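Local coordinates for light Chain (Clostridium botulinum, PDB 6BVD), which probably acts as a zinc-dependent endopeptidase, the protease domain of a mosaic botulinum neurotoxin that cleaves a SNARE protein of the neuron, at residues N19-I24 / Y35-Q40; V6-F10 / I94-K98; I113-P118 / M152-I156. One frame throughout, in Å; residues are numbered along the deposited sequence.

Contact 1 (N19-I24 / Y35-Q40)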
ATOM      1  N   ASN A  19      20.296  -6.262 -11.751  1.00 23.83           N
ATOM      2  CA  ASN A  19      20.111  -5.580 -10.480  1.00 28.16           C
ATOM      3  C   ASN A  19      19.010  -6.290  -9.681  1.00 34.02           C
ATOM      4  O   ASN A  19      19.314  -6.998  -8.725  1.00 28.98           O
ATOM      5  CB  ASN A  19      19.782  -4.089 -10.682  1.00 24.31           C
ATOM      6  CG  ASN A  19      19.472  -3.383  -9.377  1.00 42.92           C
ATOM      7  OD1 ASN A  19      19.990  -3.747  -8.321  1.00 44.91           O
ATOM      8  ND2 ASN A  19      18.613  -2.366  -9.440  1.00 48.82           N
ATOM      9  N   THR A  20      17.753  -6.136 -10.100  1.00 29.98           N
ATOM     10  CA  THR A  20      16.666  -6.830  -9.387  1.00 28.15           C
ATOM     11  C   THR A  20      16.196  -8.102 -10.066  1.00 30.89           C
ATOM     12  O   THR A  20      15.428  -8.883  -9.472  1.00 23.35           O
ATOM     13  CB  THR A  20      15.441  -5.896  -9.169  1.00 24.80           C
ATOM     14  OG1 THR A  20      15.023  -5.298 -10.407  1.00 26.61           O
ATOM     15  CG2 THR A  20      15.817  -4.796  -8.218  1.00 27.18           C
ATOM     16  N   ILE A  21      16.638  -8.315 -11.316  1.00 23.03           N
ATOM     17  CA  ILE A  21      16.249  -9.509 -12.047  1.00 23.44           C
ATOM     18  C   ILE A  21      17.422 -10.087 -12.809  1.00 28.81           C
ATOM     19  O   ILE A  21      17.877  -9.462 -13.789  1.00 23.09           O
ATOM     20  CB  ILE A  21      15.152  -9.236 -13.054  1.00 28.68           C
ATOM     21  CG1 ILE A  21      13.917  -8.615 -12.378  1.00 27.48           C
ATOM     22  CG2 ILE A  21      14.741 -10.513 -13.732  1.00 25.52           C
ATOM     23  CD1 ILE A  21      12.851  -8.332 -13.367  1.00 24.12           C
ATOM     24  N   ILE A  22      17.868 -11.260 -12.365  1.00 21.84           N
ATOM     25  CA  ILE A  22      19.001 -11.987 -12.977  1.00 29.77           C
ATOM     26  C   ILE A  22      18.693 -13.475 -12.983  1.00 29.81           C
ATOM     27  O   ILE A  22      17.728 -13.913 -12.374  1.00 26.25           O
ATOM     28  CB  ILE A  22      20.334 -11.781 -12.232  1.00 30.31           C
ATOM     29  CG1 ILE A  22      20.209 -12.326 -10.814  1.00 29.94           C
ATOM     30  CG2 ILE A  22      20.756 -10.332 -12.184  1.00 36.50           C
ATOM     31  CD1 ILE A  22      21.376 -11.988  -9.969  1.00 41.75           C
ATOM     32  N   TYR A  23      19.476 -14.255 -13.729  1.00 24.03           N
ATOM     33  CA  TYR A  23      19.383 -15.714 -13.613  1.00 23.26           C
ATOM     34  C   TYR A  23      20.305 -16.234 -12.534  1.00 28.91           C
ATOM     35  O   TYR A  23      21.477 -15.836 -12.463  1.00 34.83           O
ATOM     36  CB  TYR A  23      19.689 -16.389 -14.955  1.00 19.22           C
ATOM     37  CG  TYR A  23      18.447 -16.465 -15.824  1.00 25.41           C
ATOM     38  CD1 TYR A  23      17.707 -17.643 -15.928  1.00 29.21           C
ATOM     39  CD2 TYR A  23      17.999 -15.349 -16.513  1.00 35.78           C
ATOM     40  CE1 TYR A  23      16.559 -17.702 -16.707  1.00 33.84           C
ATOM     41  CE2 TYR A  23      16.863 -15.395 -17.292  1.00 35.54           C
ATOM     42  CZ  TYR A  23      16.153 -16.570 -17.393  1.00 35.70           C
ATOM     43  OH  TYR A  23      15.029 -16.589 -18.174  1.00 37.80           O
ATOM     44  N   ILE A  24      19.824 -17.117 -11.659  1.00 23.73           N
ATOM     45  CA  ILE A  24      20.761 -17.582 -10.660  1.00 20.69           C
ATOM     46  C   ILE A  24      20.858 -19.103 -10.657  1.00 20.55           C
ATOM     47  O   ILE A  24      19.906 -19.807 -10.967  1.00 20.76           O
ATOM     48  CB  ILE A  24      20.412 -17.087  -9.244  1.00 31.94           C
ATOM     49  CG1 ILE A  24      19.268 -17.875  -8.650  1.00 32.24           C
ATOM     50  CG2 ILE A  24      20.089 -15.628  -9.248  1.00 27.70           C
ATOM     51  CD1 ILE A  24      18.819 -17.300  -7.300  1.00 49.34           C
ATOM     52  N   TYR A  35      20.093 -22.843 -14.296  1.00 30.98           N
ATOM     53  CA  TYR A  35      19.819 -21.454 -13.881  1.00 22.91           C
ATOM     54  C   TYR A  35      18.329 -21.178 -13.880  1.00 24.64           C
ATOM     55  O   TYR A  35      17.601 -21.750 -14.661  1.00 30.56           O
ATOM     56  CB  TYR A  35      20.519 -20.448 -14.803  1.00 19.47           C
ATOM     57  CG  TYR A  35      22.020 -20.332 -14.572  1.00 24.35           C
ATOM     58  CD1 TYR A  35      22.554 -19.259 -13.861  1.00 22.34           C
ATOM     59  CD2 TYR A  35      22.897 -21.307 -15.040  1.00 23.28           C
ATOM     60  CE1 TYR A  35      23.905 -19.136 -13.640  1.00 21.67           C
ATOM     61  CE2 TYR A  35      24.268 -21.192 -14.823  1.00 30.21           C
ATOM     62  CZ  TYR A  35      24.769 -20.113 -14.127  1.00 21.85           C
ATOM     63  OH  TYR A  35      26.124 -20.003 -13.901  1.00 21.58           O
ATOM     64  N   PHE A  36      17.899 -20.289 -12.987  1.00 22.51           N
ATOM     65  CA  PHE A  36      16.498 -19.926 -12.821  1.00 22.15           C
ATOM     66  C   PHE A  36      16.366 -18.410 -12.795  1.00 21.94           C
ATOM     67  O   PHE A  36      17.163 -17.732 -12.139  1.00 28.61           O
ATOM     68  CB  PHE A  36      15.919 -20.471 -11.501  1.00 20.61           C
ATOM     69  CG  PHE A  36      15.894 -21.982 -11.410  1.00 21.92           C
ATOM     70  CD1 PHE A  36      14.721 -22.695 -11.635  1.00 24.53           C
ATOM     71  CD2 PHE A  36      17.019 -22.666 -11.037  1.00 22.25           C
ATOM     72  CE1 PHE A  36      14.694 -24.078 -11.531  1.00 32.53           C
ATOM     73  CE2 PHE A  36      17.015 -24.061 -10.919  1.00 26.95           C
ATOM     74  CZ  PHE A  36      15.859 -24.776 -11.181  1.00 29.81           C
ATOM     75  N   LYS A  37      15.333 -17.894 -13.444  1.00 20.30           N
ATOM     76  CA  LYS A  37      15.028 -16.460 -13.385  1.00 24.58           C
ATOM     77  C   LYS A  37      14.615 -16.082 -11.947  1.00 24.43           C
ATOM     78  O   LYS A  37      13.699 -16.694 -11.370  1.00 25.09           O
ATOM     79  CB  LYS A  37      13.933 -16.110 -14.387  1.00 24.00           C
ATOM     80  CG  LYS A  37      13.824 -14.611 -14.663  1.00 25.82           C
ATOM     81  CD  LYS A  37      12.770 -14.294 -15.675  1.00 24.34           C
ATOM     82  CE  LYS A  37      12.805 -12.811 -16.055  1.00 19.77           C
ATOM     83  NZ  LYS A  37      11.873 -12.510 -17.159  1.00 24.76           N
ATOM     84  N   ALA A  38      15.310 -15.109 -11.369  1.00 23.53           N
ATOM     85  CA  ALA A  38      15.110 -14.735  -9.949  1.00 23.49           C
ATOM     86  C   ALA A  38      14.909 -13.237  -9.770  1.00 27.66           C
ATOM     87  O   ALA A  38      15.374 -12.417 -10.615  1.00 23.06           O
ATOM     88  CB  ALA A  38      16.310 -15.231  -9.115  1.00 23.93           C
ATOM     89  N   PHE A  39      14.207 -12.876  -8.676  1.00 25.65           N
ATOM     90  CA  PHE A  39      13.684 -11.513  -8.453  1.00 18.02           C
ATOM     91  C   PHE A  39      14.071 -11.047  -7.044  1.00 18.84           C
ATOM     92  O   PHE A  39      13.782 -11.721  -6.064  1.00 20.21           O
ATOM     93  CB  PHE A  39      12.154 -11.504  -8.681  1.00 22.20           C
ATOM     94  CG  PHE A  39      11.743 -12.010 -10.046  1.00 22.61           C
ATOM     95  CD1 PHE A  39      11.401 -11.132 -11.060  1.00 26.13           C
ATOM     96  CD2 PHE A  39      11.728 -13.373 -10.321  1.00 27.36           C
ATOM     97  CE1 PHE A  39      11.018 -11.586 -12.290  1.00 21.42           C
ATOM     98  CE2 PHE A  39      11.387 -13.840 -11.553  1.00 25.02           C
ATOM     99  CZ  PHE A  39      11.023 -12.945 -12.559  1.00 21.29           C
ATOM    100  N   GLN A  40      14.819  -9.952  -6.950  1.00 16.63           N
ATOM    101  CA  GLN A  40      15.371  -9.525  -5.677  1.00 21.49           C
ATOM    102  C   GLN A  40      14.353  -8.621  -5.008  1.00 23.26           C
ATOM    103  O   GLN A  40      14.295  -7.422  -5.273  1.00 22.01           O
ATOM    104  CB  GLN A  40      16.712  -8.770  -5.809  1.00 22.44           C
ATOM    105  CG  GLN A  40      17.461  -8.766  -4.486  1.00 22.39           C
ATOM    106  CD  GLN A  40      18.800  -8.079  -4.513  1.00 30.72           C
ATOM    107  OE1 GLN A  40      19.507  -8.067  -3.502  1.00 37.68           O
ATOM    108  NE2 GLN A  40      19.177  -7.513  -5.666  1.00 28.99           N
TER
HETATM  109  O   HOH W   1      13.728 -13.680 -19.233  1.00 55.33           O
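Lys37 lies across the ring of Tyr23, and its chain can be followed atom by atom. CG stands anti to the backbone N (chi1 -164°) and every later torsion is extended, which carries the chain over the phenol and out along the same face of the sheet. Lys37 CB sits over one face of the ring, 4.0 Å from the Tyr23 centroid, a CH-pi contact. CG stays near CZ and CE2 of Tyr23, and CD passes its OH. Lys37 CE then reaches CG2 of Ile21, 3.8 Å away. Lys37 NZ gives a 3.0 Å hydrogen bond to water 1, which is only weakly linked to Tyr23 OH; the Lys37 ammonium also donates to the carbonyls of Tyr12 and Asp14. On this face Ile21 also lays CG1 and CD1 against CD1 and CE1 of the Phe39 ring. On the other face CB of Ala38 meets CD1 of Ile24 at 3.7 Å, and Trp46 and Val141 of the flanking strands close in.

The backbones are joined by paired bonds. Ile24 N reaches Phe36 O at 2.8 Å and Phe36 N answers to Ile24 O. Ala38 N to Ile22 O is 2.9 Å, while the return bond from Ile22 N to Ala38 O stretches to 3.3 Å. Alternating hydrogen-bonded and non-hydrogen-bonded pairs make this an antiparallel beta hairpin, two neighbouring strands of the protease's mixed sheet.

Contact 2 (V6-F10 / I94-K98)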
ATOM      1  N   VAL A   6      13.928  -1.194   1.364  1.00 29.16           N
ATOM      2  CA  VAL A   6      13.179  -0.954   0.151  1.00 26.63           C
ATOM      3  C   VAL A   6      12.631  -2.262  -0.436  1.00 25.74           C
ATOM      4  O   VAL A   6      13.375  -3.236  -0.632  1.00 25.00           O
ATOM      5  CB  VAL A   6      14.088  -0.258  -0.891  1.00 31.98           C
ATOM      6  CG1 VAL A   6      13.394  -0.159  -2.240  1.00 29.49           C
ATOM      7  CG2 VAL A   6      14.535   1.113  -0.362  1.00 32.65           C
ATOM      8  N   ILE A   7      11.324  -2.304  -0.692  1.00 26.52           N
ATOM      9  CA  ILE A   7      10.713  -3.455  -1.342  1.00 28.19           C
ATOM     10  C   ILE A   7      10.622  -3.182  -2.843  1.00 24.14           C
ATOM     11  O   ILE A   7      10.037  -2.182  -3.246  1.00 24.65           O
ATOM     12  CB  ILE A   7       9.312  -3.754  -0.739  1.00 25.68           C
ATOM     13  CG1 ILE A   7       9.415  -4.010   0.782  1.00 27.62           C
ATOM     14  CG2 ILE A   7       8.685  -4.911  -1.453  1.00 19.49           C
ATOM     15  CD1 ILE A   7      10.399  -5.152   1.169  1.00 22.84           C
ATOM     16  N   ASN A   8      11.243  -4.029  -3.679  1.00 19.51           N
ATOM     17  CA  ASN A   8      11.180  -3.835  -5.137  1.00 22.50           C
ATOM     18  C   ASN A   8       9.951  -4.458  -5.794  1.00 29.13           C
ATOM     19  O   ASN A   8       9.484  -5.470  -5.323  1.00 27.30           O
ATOM     20  CB  ASN A   8      12.452  -4.430  -5.772  1.00 26.14           C
ATOM     21  CG  ASN A   8      13.701  -3.831  -5.193  1.00 22.51           C
ATOM     22  OD1 ASN A   8      13.860  -2.618  -5.192  1.00 24.02           O
ATOM     23  ND2 ASN A   8      14.589  -4.665  -4.692  1.00 28.29           N
ATOM     24  N   SER A   9       9.478  -3.892  -6.907  1.00 22.97           N
ATOM     25  CA  SER A   9       8.422  -4.495  -7.742  1.00 23.56           C
ATOM     26  C   SER A   9       8.967  -4.925  -9.126  1.00 23.78           C
ATOM     27  O   SER A   9       9.966  -4.388  -9.608  1.00 21.57           O
ATOM     28  CB  SER A   9       7.239  -3.530  -7.927  1.00 31.76           C
ATOM     29  OG  SER A   9       6.511  -3.392  -6.711  1.00 31.27           O
ATOM     30  N   PHE A  10       8.326  -5.929  -9.715  1.00 21.04           N
ATOM     31  CA  PHE A  10       8.718  -6.536 -10.988  1.00 25.84           C
ATOM     32  C   PHE A  10       7.547  -7.380 -11.482  1.00 30.82           C
ATOM     33  O   PHE A  10       6.709  -7.832 -10.683  1.00 26.47           O
ATOM     34  CB  PHE A  10       9.995  -7.413 -10.844  1.00 27.56           C
ATOM     35  CG  PHE A  10      10.263  -7.885  -9.419  1.00 25.98           C
ATOM     36  CD1 PHE A  10       9.382  -8.749  -8.773  1.00 23.22           C
ATOM     37  CD2 PHE A  10      11.378  -7.431  -8.725  1.00 26.51           C
ATOM     38  CE1 PHE A  10       9.608  -9.170  -7.464  1.00 24.91           C
ATOM     39  CE2 PHE A  10      11.621  -7.844  -7.406  1.00 22.24           C
ATOM     40  CZ  PHE A  10      10.743  -8.725  -6.774  1.00 23.93           C
ATOM     41  N   ILE A  94       5.151  -9.596  -3.239  1.00 17.99           N
ATOM     42  CA  ILE A  94       5.414  -8.170  -3.127  1.00 16.71           C
ATOM     43  C   ILE A  94       4.435  -7.550  -2.107  1.00 15.61           C
ATOM     44  O   ILE A  94       4.796  -6.781  -1.225  1.00 18.31           O
ATOM     45  CB  ILE A  94       5.258  -7.497  -4.496  1.00 19.09           C
ATOM     46  CG1 ILE A  94       6.435  -7.847  -5.416  1.00 20.89           C
ATOM     47  CG2 ILE A  94       5.212  -6.003  -4.373  1.00 16.12           C
ATOM     48  CD1 ILE A  94       6.190  -7.427  -6.853  1.00 16.74           C
ATOM     49  N   LYS A  95       3.184  -7.952  -2.208  1.00 16.91           N
ATOM     50  CA  LYS A  95       2.172  -7.392  -1.280  1.00 18.73           C
ATOM     51  C   LYS A  95       2.468  -7.797   0.173  1.00 18.11           C
ATOM     52  O   LYS A  95       2.337  -6.984   1.121  1.00 19.56           O
ATOM     53  CB  LYS A  95       0.772  -7.841  -1.707  1.00 12.01           C
ATOM     54  CG  LYS A  95      -0.358  -7.021  -1.027  1.00 18.58           C
ATOM     55  CD  LYS A  95      -1.711  -7.315  -1.644  1.00 16.87           C
ATOM     56  CE  LYS A  95      -2.782  -6.441  -0.957  1.00 18.35           C
ATOM     57  NZ  LYS A  95      -3.942  -6.408  -1.849  1.00 16.27           N
ATOM     58  N   LEU A  96       2.897  -9.045   0.363  1.00 21.94           N
ATOM     59  CA  LEU A  96       3.179  -9.519   1.718  1.00 19.80           C
ATOM     60  C   LEU A  96       4.424  -8.870   2.327  1.00 21.04           C
ATOM     61  O   LEU A  96       4.426  -8.514   3.508  1.00 13.90           O
ATOM     62  CB  LEU A  96       3.310 -11.049   1.746  1.00 20.32           C
ATOM     63  CG  LEU A  96       2.077 -11.830   1.295  1.00 22.49           C
ATOM     64  CD1 LEU A  96       2.286 -13.335   1.427  1.00 20.78           C
ATOM     65  CD2 LEU A  96       0.792 -11.446   2.098  1.00 19.76           C
ATOM     66  N   PHE A  97       5.456  -8.639   1.512  1.00 16.09           N
ATOM     67  CA  PHE A  97       6.618  -7.937   2.013  1.00 13.53           C
ATOM     68  C   PHE A  97       6.267  -6.468   2.332  1.00 17.25           C
ATOM     69  O   PHE A  97       6.747  -5.948   3.342  1.00 19.15           O
ATOM     70  CB  PHE A  97       7.798  -8.022   1.028  1.00 18.49           C
ATOM     71  CG  PHE A  97       8.670  -9.248   1.241  1.00 23.32           C
ATOM     72  CD1 PHE A  97       9.808  -9.176   2.019  1.00 18.89           C
ATOM     73  CD2 PHE A  97       8.319 -10.469   0.687  1.00 21.19           C
ATOM     74  CE1 PHE A  97      10.612 -10.312   2.228  1.00 20.69           C
ATOM     75  CE2 PHE A  97       9.108 -11.616   0.857  1.00 16.69           C
ATOM     76  CZ  PHE A  97      10.260 -11.551   1.643  1.00 21.26           C
ATOM     77  N   LYS A  98       5.441  -5.825   1.502  1.00 19.16           N
ATOM     78  CA  LYS A  98       4.991  -4.460   1.806  1.00 22.65           C
ATOM     79  C   LYS A  98       4.142  -4.429   3.083  1.00 23.09           C
ATOM     80  O   LYS A  98       4.165  -3.437   3.804  1.00 24.27           O
ATOM     81  CB  LYS A  98       4.208  -3.834   0.640  1.00 26.55           C
ATOM     82  CG  LYS A  98       5.124  -3.398  -0.526  1.00 26.46           C
ATOM     83  CD  LYS A  98       4.481  -2.457  -1.544  1.00 38.06           C
ATOM     84  CE  LYS A  98       3.720  -3.198  -2.646  1.00 44.75           C
ATOM     85  NZ  LYS A  98       3.243  -2.357  -3.788  1.00 27.05           N
TER
HETATM   86  O   HOH W   2       3.992  -3.329  -6.513  1.00 41.16           O
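An irregular N-terminal segment packs here along helix 83-100 of the zinc-protease fold, and Ile7 and Ile94 carry most of the contact. Ile7 meets the C-terminal part of the helical segment. Its CD1 comes within 3.9 Å of CB of Phe97, the two side chains crossing at about a right angle, while CG2 of Ile7 rests 4.0 Å from CG of Lys98. The branching of Ile7 spreads these contacts: CG2 lies anti to the backbone N, whereas CG1 lies beside it (chi1 -58°), and chi2 of -56° then brings CD1 to CB of Phe97.

One helical turn earlier, Ile94 pushes its side chain in between Ser9 and Phe10. Ile94 CD1 touches CE1 of the Phe10 ring at 3.9 Å and also lies close to Ser9 CA. CG1 faces the carbonyl oxygen of Asn8, and Ile94 CG2 approaches Ser9 OG at 3.7 Å. No direct hydrogen bond crosses between the segments, so they meet through apolar side chains, aliphatic and aromatic, with a water at the margin. Beyond the contact, the carbonyl of Phe10 accepts a hydrogen bond from Gln91 on the same helix. Ile395 and Val390 of the second subunit pack on Ser9 and Lys98, which places this polar margin at the subunit interface.

Water 2 lies very close to Ser9 OG (2.5 Å), short enough that this leg is doubtful. The sounder bond comes from Lys98, which bends at chi3 (-86°): Lys98 NZ donates to water 2 at 3.0 Å.

Contact 3 (I113-P118 / M152-I156)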
ATOM      1  N   ILE A 113      16.933  -9.494   8.486  1.00 18.43           N
ATOM      2  CA  ILE A 113      17.073 -10.428   7.369  1.00 16.84           C
ATOM      3  C   ILE A 113      18.079  -9.895   6.312  1.00 29.40           C
ATOM      4  O   ILE A 113      18.759 -10.666   5.618  1.00 24.87           O
ATOM      5  CB  ILE A 113      15.717 -10.706   6.727  1.00 20.30           C
ATOM      6  CG1 ILE A 113      14.814 -11.488   7.713  1.00 17.97           C
ATOM      7  CG2 ILE A 113      15.890 -11.547   5.502  1.00 27.80           C
ATOM      8  CD1 ILE A 113      15.393 -12.850   8.124  1.00 18.96           C
ATOM      9  N   LYS A 114      18.109  -8.573   6.159  1.00 18.05           N
ATOM     10  CA  LYS A 114      19.017  -7.932   5.203  1.00 22.27           C
ATOM     11  C   LYS A 114      20.440  -7.919   5.709  1.00 16.89           C
ATOM     12  O   LYS A 114      21.372  -8.218   4.966  1.00 24.48           O
ATOM     13  CB  LYS A 114      18.545  -6.506   4.921  1.00 18.76           C
ATOM     14  CG  LYS A 114      19.603  -5.619   4.215  1.00 23.27           C
ATOM     15  CD  LYS A 114      19.052  -4.170   4.093  1.00 20.59           C
ATOM     16  CE  LYS A 114      20.115  -3.195   3.571  1.00 38.24           C
ATOM     17  NZ  LYS A 114      19.566  -1.790   3.474  1.00 44.09           N
ATOM     18  N   ASN A 115      20.605  -7.618   6.988  1.00 22.14           N
ATOM     19  CA  ASN A 115      21.920  -7.323   7.570  1.00 29.16           C
ATOM     20  C   ASN A 115      22.672  -8.486   8.228  1.00 21.65           C
ATOM     21  O   ASN A 115      23.879  -8.358   8.436  1.00 20.78           O
ATOM     22  CB  ASN A 115      21.790  -6.199   8.608  1.00 29.22           C
ATOM     23  CG  ASN A 115      21.412  -4.867   7.972  1.00 29.16           C
ATOM     24  OD1 ASN A 115      21.793  -4.595   6.831  1.00 32.92           O
ATOM     25  ND2 ASN A 115      20.680  -4.027   8.713  1.00 28.68           N
ATOM     26  N   ALA A 116      21.990  -9.580   8.570  1.00 17.44           N
ATOM     27  CA  ALA A 116      22.682 -10.693   9.276  1.00 20.40           C
ATOM     28  C   ALA A 116      23.350 -11.629   8.269  1.00 21.68           C
ATOM     29  O   ALA A 116      23.032 -12.809   8.189  1.00 21.16           O
ATOM     30  CB  ALA A 116      21.737 -11.494  10.168  1.00 13.51           C
ATOM     31  N   ILE A 117      24.309 -11.115   7.532  1.00 19.93           N
ATOM     32  CA  ILE A 117      24.963 -11.953   6.524  1.00 19.59           C
ATOM     33  C   ILE A 117      25.753 -13.150   7.146  1.00 16.33           C
ATOM     34  O   ILE A 117      26.311 -13.060   8.237  1.00 20.17           O
ATOM     35  CB  ILE A 117      25.893 -11.107   5.681  1.00 27.88           C
ATOM     36  CG1 ILE A 117      27.065 -10.650   6.530  1.00 32.15           C
ATOM     37  CG2 ILE A 117      25.136  -9.878   5.053  1.00 24.07           C
ATOM     38  CD1 ILE A 117      28.235 -10.145   5.682  1.00 35.46           C
ATOM     39  N   PRO A 118      25.803 -14.291   6.459  1.00 18.53           N
ATOM     40  CA  PRO A 118      26.580 -15.421   7.010  1.00 18.44           C
ATOM     41  C   PRO A 118      28.082 -15.133   7.199  1.00 21.06           C
ATOM     42  O   PRO A 118      28.627 -14.316   6.461  1.00 24.71           O
ATOM     43  CB  PRO A 118      26.396 -16.513   5.963  1.00 18.51           C
ATOM     44  CG  PRO A 118      25.139 -16.174   5.302  1.00 26.13           C
ATOM     45  CD  PRO A 118      25.066 -14.678   5.247  1.00 21.13           C
ATOM     46  N   MET A 152      26.834 -12.963  -3.352  1.00 21.80           N
ATOM     47  CA  MET A 152      26.407 -13.394  -2.018  1.00 30.15           C
ATOM     48  C   MET A 152      24.954 -12.973  -1.779  1.00 28.94           C
ATOM     49  O   MET A 152      24.505 -12.008  -2.379  1.00 26.95           O
ATOM     50  CB  MET A 152      27.315 -12.807  -0.935  1.00 34.92           C
ATOM     51  CG  MET A 152      28.789 -13.226  -1.047  1.00 36.35           C
ATOM     52  SD  MET A 152      29.801 -12.517   0.265  1.00 39.29           S
ATOM     53  CE  MET A 152      28.723 -12.670   1.693  1.00 44.66           C
ATOM     54  N   ALA A 153      24.222 -13.702  -0.930  1.00 20.19           N
ATOM     55  CA  ALA A 153      22.855 -13.296  -0.521  1.00 20.50           C
ATOM     56  C   ALA A 153      22.515 -14.068   0.763  1.00 22.87           C
ATOM     57  O   ALA A 153      23.296 -14.917   1.191  1.00 19.39           O
ATOM     58  CB  ALA A 153      21.813 -13.592  -1.613  1.00 17.99           C
ATOM     59  N   ASN A 154      21.383 -13.757   1.397  1.00 18.68           N
ATOM     60  CA  ASN A 154      21.033 -14.416   2.660  1.00 17.39           C
ATOM     61  C   ASN A 154      19.898 -15.436   2.504  1.00 18.95           C
ATOM     62  O   ASN A 154      19.790 -16.381   3.289  1.00 23.14           O
ATOM     63  CB  ASN A 154      20.619 -13.344   3.730  1.00 16.87           C
ATOM     64  CG  ASN A 154      21.770 -12.404   4.116  1.00 20.29           C
ATOM     65  OD1 ASN A 154      22.972 -12.674   3.850  1.00 19.15           O
ATOM     66  ND2 ASN A 154      21.416 -11.291   4.779  1.00 22.81           N
ATOM     67  N   LEU A 155      19.032 -15.241   1.527  1.00 16.98           N
ATOM     68  CA  LEU A 155      17.790 -16.008   1.474  1.00 19.68           C
ATOM     69  C   LEU A 155      17.243 -16.156   0.053  1.00 19.99           C
ATOM     70  O   LEU A 155      17.197 -15.204  -0.707  1.00 18.04           O
ATOM     71  CB  LEU A 155      16.702 -15.323   2.366  1.00 10.54           C
ATOM     72  CG  LEU A 155      15.285 -15.890   2.234  1.00 17.82           C
ATOM     73  CD1 LEU A 155      15.161 -17.349   2.648  1.00 14.28           C
ATOM     74  CD2 LEU A 155      14.294 -14.996   3.102  1.00 19.30           C
ATOM     75  N   ILE A 156      16.818 -17.366  -0.285  1.00 15.58           N
ATOM     76  CA  ILE A 156      16.142 -17.633  -1.534  1.00 15.72           C
ATOM     77  C   ILE A 156      14.810 -18.296  -1.229  1.00 18.54           C
ATOM     78  O   ILE A 156      14.764 -19.356  -0.582  1.00 22.15           O
ATOM     79  CB  ILE A 156      16.989 -18.552  -2.442  1.00 19.21           C
ATOM     80  CG1 ILE A 156      18.354 -17.893  -2.711  1.00 19.04           C
ATOM     81  CG2 ILE A 156      16.211 -18.884  -3.716  1.00 18.08           C
ATOM     82  CD1 ILE A 156      19.320 -18.797  -3.450  1.00 24.91           C
TER
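Asn154 turns its amide into the C-terminal end of helix 104-115, where an inverse gamma turn centred on Ala116 leads the chain out toward Pro118. This is the tight part of the contact. Asn154 ND2 donates to Ile113 O at 2.9 Å in a nearly straight bond, with an N-H...O angle of 170°. The acceptor lies almost in the plane of the Asn154 amide, although the donor is tilted 28° from the carbonyl plane of Ile113. Lys114 O is also close to Asn154 ND2, at 3.1 Å, and accepts a hydrogen bond from Asn44. Asn154 CG lies beside its own backbone N (chi1 -65°), which sends the amide toward the helix end; its amide nitrogen meets the last turn and its oxygen the chain beyond.

The other parts are looser. CG2 of Ile113 is 4.5 Å from CD2 of Leu155, and both side chains also touch Val45 of the neighbouring strand and residues of helix 222-237, the helix bearing the zinc-binding histidines His228 and His232. Farther out, Asn115, exposed, and Lys114 both start out away from segment 152-156. Ile117 is partly exposed, yet its side chain packs on Phe316, Leu319 and Tyr320 of helix 313-323.

Past the inverse gamma turn, carbon groups gather round the amide oxygen. Asn154 OD1 lies 3.7 Å from CG2 of Ile117 and 3.4 Å from its CA, while CD of the Pro118 ring comes to 3.2 Å.

From the N terminus, residues 6-10 open the loop that contact 2 closes at helix 83-100. Contact 1 is nested within that loop: its hairpin forms and ends before the helix is reached. The two meet directly, with Asn8 ND2 probably hydrogen-bonded to Gln40 O and Phe10 packed on Phe39, so the N-terminal segment bridges hairpin and helix. Helix 104-115 follows, and contact 3 then closes a separate, later loop by joining its end to segment 152-156, which runs into the start of strand 155-158. Contacts 1 and 3 reach the same mixed sheet and touch through Ile24 and Ile156. Contacts 2 and 3 stay about 6 Å apart at their nearest atoms.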